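Local atomic coordinates of putative N-acetyl-gamma-glutamyl-phosphate reductase (Arabidopsis thaliana, PDB entry 1XYG), a protein that probably catalyses the NADPH-dependent reduction of N-acetyl-gamma-glutamyl phosphate to N-acetylglutamate semialdehyde, a step of plastid arginine biosynthesis. Residues A[90-95]-A[110-115]; A[124-129]-A[223-228]; A[179-184]-A[259-264]. One frame throughout, in Å; residues are numbered along the deposited sequence.

Contact 1. Residues A[90-95]-A[110-115]; sequences LPHGTT and DLSADF
With CG2 trans to its own backbone N and OG1 beside that nitrogen (chi1 -62°), Thr95 sets its methyl on the carboxylate of Asp110, while Asp110 holds CG trans to N (chi1 177°) and comes from the opposite direction, so that the methyl lies against the carboxylate as a whole. Thr95 CG2 lies 3.1 Å from Asp110 OD2, a close approach of a methyl to an oxygen that is already occupied: Ser112 OG donates to Asp110 OD2 at 2.6 Å, on the syn side of the carboxylate. OD1 of Asp110 accepts Ser112 N from above the carboxylate plane, making an Asx turn, and Ser112 OG in turn accepts Asp114 N at 3.1 Å, an ST turn. This relay of small polar side chains shapes the 110-115 loop and presents Asp114. The carboxylate of Asp114 reaches over to the other loop, where its OD2 receives Gly93 N at 2.6 Å, again from the syn side. Glycine suits position 93 because at phi 106° a CB would press on the carbonyl oxygen of His92. Asp114 OD2 also lies near the start of helix 95-100, whose positive end would probably stabilise its charge, and Tyr123 binds OD1. Beside this bond, Ala113 CB sits over one face of the His92 imidazole, 4.1 Å from the ring centroid, a CH-pi contact for which the small alanine leaves room. The two loops follow neighbouring parallel strands, 85-88 and 107-110, of the Rossmann-type domain, at the C-terminal ends of the strands, where this fold ordinarily binds its dinucleotide. Thr95 and Asp110 both rest on Cys88 of strand 85-88, Phe115 packs on Gln96 and Ile99 of helix 95-100, and Leu111 touches helix 329-343.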
# COMPACT_ATOMS: atom_id res chain seq x y z
N LEU A 90 -15.83 23.80 -5.08
CA LEU A 90 -16.26 24.02 -3.70
C LEU A 90 -17.15 22.85 -3.26
O LEU A 90 -17.53 22.00 -4.07
CB LEU A 90 -17.02 25.35 -3.60
CG LEU A 90 -16.13 26.55 -3.94
CD1 LEU A 90 -16.95 27.82 -4.00
CD2 LEU A 90 -15.04 26.65 -2.89
N PRO A 91 -17.45 22.76 -1.95
CA PRO A 91 -18.30 21.66 -1.49
C PRO A 91 -19.77 21.86 -1.85
O PRO A 91 -20.18 22.95 -2.27
CB PRO A 91 -18.08 21.66 0.02
CG PRO A 91 -16.69 22.22 0.15
CD PRO A 91 -16.71 23.35 -0.82
N HIS A 92 -20.55 20.80 -1.68
CA HIS A 92 -21.97 20.78 -1.97
C HIS A 92 -22.73 21.65 -0.96
O HIS A 92 -22.67 21.41 0.24
CB HIS A 92 -22.48 19.33 -1.92
CG HIS A 92 -21.54 18.34 -2.54
ND1 HIS A 92 -20.93 18.56 -3.75
CD2 HIS A 92 -21.09 17.13 -2.10
CE1 HIS A 92 -20.13 17.53 -4.04
NE2 HIS A 92 -20.22 16.66 -3.05
N GLY A 93 -23.44 22.67 -1.45
CA GLY A 93 -24.21 23.54 -0.57
C GLY A 93 -23.60 24.91 -0.35
O GLY A 93 -23.96 25.61 0.60
N THR A 94 -22.71 25.29 -1.24
CA THR A 94 -22.02 26.56 -1.18
C THR A 94 -22.04 27.12 -2.59
O THR A 94 -22.23 28.32 -2.82
CB THR A 94 -20.55 26.33 -0.80
OG1 THR A 94 -20.48 25.62 0.44
CG2 THR A 94 -19.80 27.64 -0.68
N THR A 95 -21.85 26.20 -3.52
CA THR A 95 -21.78 26.47 -4.94
C THR A 95 -22.95 27.21 -5.58
O THR A 95 -22.74 28.05 -6.45
CB THR A 95 -21.55 25.14 -5.69
OG1 THR A 95 -20.29 24.57 -5.28
CG2 THR A 95 -21.53 25.35 -7.17
N ASP A 110 -19.06 23.62 -13.00
CA ASP A 110 -19.12 23.33 -11.58
C ASP A 110 -18.86 21.86 -11.33
O ASP A 110 -19.58 21.00 -11.84
CB ASP A 110 -20.49 23.71 -11.01
CG ASP A 110 -20.63 23.35 -9.53
OD1 ASP A 110 -19.62 23.44 -8.81
OD2 ASP A 110 -21.74 22.98 -9.09
N LEU A 111 -17.82 21.56 -10.55
CA LEU A 111 -17.49 20.17 -10.25
C LEU A 111 -18.28 19.63 -9.06
O LEU A 111 -18.24 18.43 -8.80
CB LEU A 111 -15.99 20.01 -9.98
CG LEU A 111 -15.13 19.97 -11.24
CD1 LEU A 111 -14.80 21.39 -11.68
CD2 LEU A 111 -13.86 19.18 -10.96
N SER A 112 -18.99 20.51 -8.35
CA SER A 112 -19.78 20.08 -7.20
C SER A 112 -21.02 19.36 -7.72
O SER A 112 -21.23 19.26 -8.92
CB SER A 112 -20.22 21.27 -6.35
OG SER A 112 -21.46 21.77 -6.80
N ALA A 113 -21.85 18.87 -6.81
CA ALA A 113 -23.06 18.16 -7.18
C ALA A 113 -24.31 19.04 -7.15
O ALA A 113 -25.38 18.63 -7.60
CB ALA A 113 -23.25 16.97 -6.26
N ASP A 114 -24.16 20.26 -6.64
CA ASP A 114 -25.28 21.19 -6.49
C ASP A 114 -26.14 21.53 -7.70
O ASP A 114 -27.25 22.03 -7.53
CB ASP A 114 -24.79 22.51 -5.87
CG ASP A 114 -24.73 22.49 -4.36
OD1 ASP A 114 -25.15 21.48 -3.75
OD2 ASP A 114 -24.26 23.49 -3.79
N PHE A 115 -25.65 21.30 -8.91
CA PHE A 115 -26.44 21.62 -10.10
C PHE A 115 -26.70 20.41 -11.00
O PHE A 115 -27.19 20.56 -12.12
CB PHE A 115 -25.74 22.71 -10.93
CG PHE A 115 -25.91 24.11 -10.39
CD1 PHE A 115 -27.13 24.77 -10.52
CD2 PHE A 115 -24.86 24.75 -9.75
CE1 PHE A 115 -27.29 26.06 -10.02
CE2 PHE A 115 -25.01 26.04 -9.25
CZ PHE A 115 -26.23 26.70 -9.39

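Contact 2. Residues A[124-129]-A[223-228]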
# COMPACT_ATOMS: atom_id res chain seq x y z
N GLU A 124 -33.28 18.66 -2.62
CA GLU A 124 -33.52 18.96 -1.22
C GLU A 124 -33.57 17.73 -0.32
O GLU A 124 -32.98 17.73 0.76
CB GLU A 124 -34.81 19.76 -1.08
CG GLU A 124 -34.77 20.75 0.06
CD GLU A 124 -36.04 21.56 0.18
OE1 GLU A 124 -36.45 22.20 -0.82
OE2 GLU A 124 -36.62 21.57 1.28
N GLU A 125 -34.26 16.69 -0.76
CA GLU A 125 -34.36 15.48 0.05
C GLU A 125 -33.01 14.77 0.18
O GLU A 125 -32.69 14.22 1.23
CB GLU A 125 -35.40 14.51 -0.53
CG GLU A 125 -34.96 13.74 -1.76
CD GLU A 125 -35.70 12.42 -1.91
OE1 GLU A 125 -35.54 11.54 -1.05
OE2 GLU A 125 -36.45 12.26 -2.90
N TRP A 126 -32.21 14.79 -0.89
CA TRP A 126 -30.91 14.12 -0.85
C TRP A 126 -29.76 14.96 -0.31
O TRP A 126 -28.76 14.41 0.17
CB TRP A 126 -30.53 13.62 -2.25
CG TRP A 126 -31.27 12.40 -2.67
CD1 TRP A 126 -32.43 12.35 -3.38
CD2 TRP A 126 -30.91 11.05 -2.38
NE1 TRP A 126 -32.82 11.04 -3.55
CE2 TRP A 126 -31.91 10.22 -2.94
CE3 TRP A 126 -29.84 10.46 -1.69
CZ2 TRP A 126 -31.87 8.83 -2.84
CZ3 TRP A 126 -29.80 9.07 -1.58
CH2 TRP A 126 -30.81 8.27 -2.16
N TYR A 127 -29.87 16.28 -0.37
CA TYR A 127 -28.79 17.14 0.12
C TYR A 127 -29.08 17.92 1.40
O TYR A 127 -28.23 18.67 1.87
CB TYR A 127 -28.33 18.06 -1.01
CG TYR A 127 -27.42 17.36 -2.01
CD1 TYR A 127 -26.06 17.23 -1.75
CD2 TYR A 127 -27.94 16.74 -3.14
CE1 TYR A 127 -25.23 16.48 -2.58
CE2 TYR A 127 -27.12 15.98 -3.99
CZ TYR A 127 -25.77 15.85 -3.69
OH TYR A 127 -24.95 15.04 -4.45
N GLY A 128 -30.28 17.75 1.94
CA GLY A 128 -30.65 18.38 3.20
C GLY A 128 -30.79 19.89 3.28
O GLY A 128 -30.67 20.48 4.36
N GLN A 129 -31.07 20.52 2.15
CA GLN A 129 -31.26 21.96 2.14
C GLN A 129 -31.92 22.42 0.84
O GLN A 129 -31.82 21.79 -0.20
CB GLN A 129 -29.95 22.71 2.43
CG GLN A 129 -29.04 23.11 1.29
CD GLN A 129 -27.78 23.81 1.81
OE1 GLN A 129 -27.83 24.54 2.80
NE2 GLN A 129 -26.67 23.61 1.12
N ARG A 223 -25.57 9.78 -1.98
CA ARG A 223 -25.95 10.92 -2.80
C ARG A 223 -25.84 10.76 -4.32
O ARG A 223 -26.46 11.51 -5.07
CB ARG A 223 -25.19 12.16 -2.34
CG ARG A 223 -25.72 12.70 -1.01
CD ARG A 223 -24.87 13.83 -0.48
NE ARG A 223 -25.52 14.51 0.63
CZ ARG A 223 -24.97 15.52 1.30
NH1 ARG A 223 -25.64 16.09 2.30
NH2 ARG A 223 -23.76 15.96 0.98
N HIS A 224 -25.07 9.78 -4.78
CA HIS A 224 -24.95 9.57 -6.22
C HIS A 224 -26.15 8.83 -6.79
O HIS A 224 -26.38 8.85 -8.00
CB HIS A 224 -23.67 8.81 -6.54
CG HIS A 224 -22.43 9.65 -6.49
ND1 HIS A 224 -21.17 9.13 -6.67
CD2 HIS A 224 -22.27 10.98 -6.29
CE1 HIS A 224 -20.28 10.10 -6.57
NE2 HIS A 224 -20.92 11.23 -6.35
N VAL A 225 -26.92 8.18 -5.92
CA VAL A 225 -28.09 7.43 -6.37
C VAL A 225 -29.03 8.24 -7.26
O VAL A 225 -29.31 7.84 -8.39
CB VAL A 225 -28.89 6.84 -5.17
CG1 VAL A 225 -30.21 6.26 -5.64
CG2 VAL A 225 -28.08 5.74 -4.49
N PRO A 226 -29.55 9.38 -6.76
CA PRO A 226 -30.46 10.17 -7.60
C PRO A 226 -29.82 10.64 -8.91
O PRO A 226 -30.50 10.76 -9.93
CB PRO A 226 -30.86 11.33 -6.68
CG PRO A 226 -29.71 11.43 -5.72
CD PRO A 226 -29.37 10.00 -5.44
N GLU A 227 -28.52 10.90 -8.88
CA GLU A 227 -27.80 11.34 -10.07
C GLU A 227 -27.79 10.20 -11.09
O GLU A 227 -28.05 10.40 -12.29
CB GLU A 227 -26.36 11.73 -9.71
CG GLU A 227 -25.57 12.31 -10.88
CD GLU A 227 -24.15 12.65 -10.49
OE1 GLU A 227 -23.90 12.82 -9.28
OE2 GLU A 227 -23.29 12.76 -11.39
N ILE A 228 -27.49 9.00 -10.61
CA ILE A 228 -27.44 7.82 -11.45
C ILE A 228 -28.81 7.53 -12.06
O ILE A 228 -28.93 7.33 -13.27
CB ILE A 228 -27.00 6.59 -10.63
CG1 ILE A 228 -25.53 6.70 -10.25
CG2 ILE A 228 -27.28 5.31 -11.43
CD1 ILE A 228 -25.12 5.72 -9.18
O HOH W 1 -25.67 13.47 -6.60
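Trp126 lies flat against Pro226, joining the end of helix 120-127 in the Rossmann-type domain to helix 224-236 in the dimerisation domain. The pyrrolidine approaches one indole face as a CH-pi contact: Pro226 CG stands 3.5 Å from the centroid of the five-membered ring, only 7° off its normal, with CD spread over the middle of the bicycle. Val225 extends the apolar patch, its CB 3.8 Å from Trp126 CH2. Proline suits the first turn of a helix, where its missing N-H costs little, and its rigid ring gives the indole a flat seat. Were Trp126 an alanine, a gap would probably open beside Pro226 and Val225, and Arg221 would lose its aromatic cation-pi mate.

Next to the indole, Arg223 runs out extended from CG to NE across the Tyr127 ring, CD coming to 3.4 Å from Tyr127 CE1. Its guanidinium is inclined 37° to the phenol plane, and NE gives a rather bent bond of 3.3 Å to Trp126 O, using a carbonyl at the helix end. Farther out, Arg314 of the second subunit packs on Trp126 and Val225, while Arg116 pairs with Glu227. A water in the plane of the phenol accepts from Tyr127 OH at 2.8 Å and donates to Arg223 O at 2.6 Å.

Contact 3. Residues A[179-184]-A[259-264]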
# COMPACT_ATOMS: atom_id res chain seq x y z
N ASN A 179 -32.60 -0.52 -25.96
CA ASN A 179 -33.48 -1.53 -25.37
C ASN A 179 -32.82 -2.91 -25.30
O ASN A 179 -33.49 -3.93 -25.49
CB ASN A 179 -34.77 -1.64 -26.17
CG ASN A 179 -35.48 -0.31 -26.32
OD1 ASN A 179 -35.88 0.31 -25.33
ND2 ASN A 179 -35.64 0.13 -27.56
N LEU A 180 -31.53 -2.94 -25.01
CA LEU A 180 -30.80 -4.22 -24.97
C LEU A 180 -30.79 -4.81 -23.56
O LEU A 180 -30.48 -5.98 -23.35
CB LEU A 180 -29.37 -4.03 -25.46
CG LEU A 180 -29.25 -3.64 -26.93
CD1 LEU A 180 -27.78 -3.50 -27.33
CD2 LEU A 180 -29.91 -4.69 -27.81
N ILE A 181 -31.15 -4.00 -22.57
CA ILE A 181 -31.20 -4.47 -21.19
C ILE A 181 -32.44 -4.00 -20.53
O ILE A 181 -32.99 -2.99 -20.85
CB ILE A 181 -29.97 -4.00 -20.35
CG1 ILE A 181 -29.94 -2.49 -20.36
CG2 ILE A 181 -28.70 -4.59 -20.94
CD1 ILE A 181 -28.89 -1.90 -19.47
N LYS A 182 -32.93 -4.76 -19.56
CA LYS A 182 -34.19 -4.36 -18.79
C LYS A 182 -33.76 -3.28 -17.79
O LYS A 182 -32.56 -3.16 -17.44
CB LYS A 182 -34.73 -5.59 -18.05
CG LYS A 182 -35.23 -6.69 -18.99
CD LYS A 182 -35.42 -7.97 -18.16
CE LYS A 182 -35.99 -9.08 -19.08
NZ LYS A 182 -35.98 -10.42 -18.36
N HIS A 183 -34.69 -2.44 -17.37
CA HIS A 183 -34.30 -1.42 -16.38
C HIS A 183 -34.60 -1.79 -14.92
O HIS A 183 -34.46 -0.95 -14.04
CB HIS A 183 -34.91 -0.06 -16.74
CG HIS A 183 -36.39 0.02 -16.57
ND1 HIS A 183 -37.26 -0.28 -17.59
CD2 HIS A 183 -37.15 0.37 -15.51
CE1 HIS A 183 -38.50 -0.13 -17.17
NE2 HIS A 183 -38.46 0.26 -15.90
N GLU A 184 -35.00 -3.04 -14.67
CA GLU A 184 -35.23 -3.47 -13.30
C GLU A 184 -34.05 -4.30 -12.82
O GLU A 184 -33.37 -4.94 -13.62
CB GLU A 184 -36.52 -4.29 -13.14
CG GLU A 184 -37.03 -4.95 -14.38
CD GLU A 184 -37.97 -4.06 -15.15
OE1 GLU A 184 -39.03 -3.70 -14.62
OE2 GLU A 184 -37.65 -3.71 -16.30
N ILE A 259 -21.17 -3.87 -12.83
CA ILE A 259 -22.60 -3.75 -13.06
C ILE A 259 -23.31 -5.03 -13.46
O ILE A 259 -22.98 -5.64 -14.48
CB ILE A 259 -22.85 -2.68 -14.12
CG1 ILE A 259 -22.09 -1.41 -13.73
CG2 ILE A 259 -24.34 -2.43 -14.31
CD1 ILE A 259 -22.08 -0.36 -14.80
N TYR A 260 -24.29 -5.43 -12.67
CA TYR A 260 -25.05 -6.64 -12.93
C TYR A 260 -26.42 -6.30 -13.50
O TYR A 260 -27.28 -5.79 -12.79
CB TYR A 260 -25.18 -7.43 -11.64
CG TYR A 260 -23.84 -7.75 -11.01
CD1 TYR A 260 -23.09 -8.84 -11.44
CD2 TYR A 260 -23.32 -6.96 -9.99
CE1 TYR A 260 -21.84 -9.14 -10.85
CE2 TYR A 260 -22.09 -7.25 -9.39
CZ TYR A 260 -21.35 -8.34 -9.83
OH TYR A 260 -20.14 -8.62 -9.25
N VAL A 261 -26.61 -6.59 -14.78
CA VAL A 261 -27.87 -6.30 -15.44
C VAL A 261 -28.56 -7.52 -16.05
O VAL A 261 -27.94 -8.57 -16.28
CB VAL A 261 -27.69 -5.26 -16.58
CG1 VAL A 261 -27.07 -3.99 -16.02
CG2 VAL A 261 -26.83 -5.84 -17.69
N GLU A 262 -29.85 -7.35 -16.31
CA GLU A 262 -30.67 -8.38 -16.93
C GLU A 262 -30.81 -7.96 -18.38
O GLU A 262 -31.24 -6.84 -18.67
CB GLU A 262 -32.04 -8.41 -16.27
CG GLU A 262 -32.61 -9.78 -16.11
CD GLU A 262 -33.92 -9.76 -15.36
OE1 GLU A 262 -33.98 -9.14 -14.27
OE2 GLU A 262 -34.89 -10.38 -15.86
N MET A 263 -30.44 -8.85 -19.30
CA MET A 263 -30.56 -8.52 -20.72
C MET A 263 -32.01 -8.65 -21.14
O MET A 263 -32.79 -9.41 -20.54
CB MET A 263 -29.68 -9.45 -21.56
CG MET A 263 -28.18 -9.31 -21.27
SD MET A 263 -27.12 -10.32 -22.36
CE MET A 263 -27.20 -11.89 -21.52
N ALA A 264 -32.39 -7.87 -22.13
CA ALA A 264 -33.75 -7.93 -22.62
C ALA A 264 -33.91 -9.29 -23.27
O ALA A 264 -32.93 -9.99 -23.56
CB ALA A 264 -33.99 -6.82 -23.64
O HOH W 2 -31.19 -5.23 -15.59
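Ile181 and Met263 face each other as a non-hydrogen-bonded antiparallel pair, flanked by two backbone bonds. Lys182 N donates to Glu262 O at 2.8 Å, nearly in line with the carbonyl; Ala264 N gives a straight N-H to Leu180 O at 3.0 Å, but arrives from well above that carbonyl's plane. Beside the Ala264 bond, its small CB fits 3.5 Å from Asn179 O. A water takes the N-H of Glu262 at 2.6 Å.

The charged contact joins the same two residues, Lys182 and Glu262, through their side chains. Lys182 starts with CG trans to the carbonyl carbon (chi1 -65°) and then runs fully extended, which carries NZ to Glu262 OE2 at 2.7 Å. This salt bridge uses the anti side of the carboxylate, 33° out of its plane. Long flexible chains suit this partly exposed place, and the methylenes also pack, Lys182 CD lying 3.9 Å from Glu262 CG.

In the fold, the single bridge lies just beyond the antiparallel pairing of strands 187-193 and 255-262 in the mixed sheet of the dimerisation domain. Asn179, with positive phi, is the C-prime residue of the Schellman motif that ends helix 163-177, after which the chain passes to the bridge.

Apolar contacts gather round Ile181. Its CG2 touches Val261 CG2 at 4.0 Å, and the branched side chain also packs on Leu172, Leu175 and Leu176 of helix 163-177 and on Leu272 of helix 269-280.

Overall arrangement
Contacts 1 and 2 are neighbours, their centres 12 Å apart, and they touch directly: Ala113 CB lies 3.1 Å from Tyr127 OH and Gly93 CA 3.0 Å from Gln129 NE2. Both lie near the probable active site, the side chains of His92 and Tyr127 being about 9 and 10 Å from that of Cys163, the active-site residue by similarity. Contact 1 stays within the NAD-binding domain, whereas contact 2 reaches over to the dimerisation domain. Contact 3 belongs wholly to the latter, its centre 24 Å from that of contact 2 and 32 Å from that of contact 1. Even so, contacts 2 and 3 interleave along the chain, since residues 179-184 fall between 124-129 and 223-228.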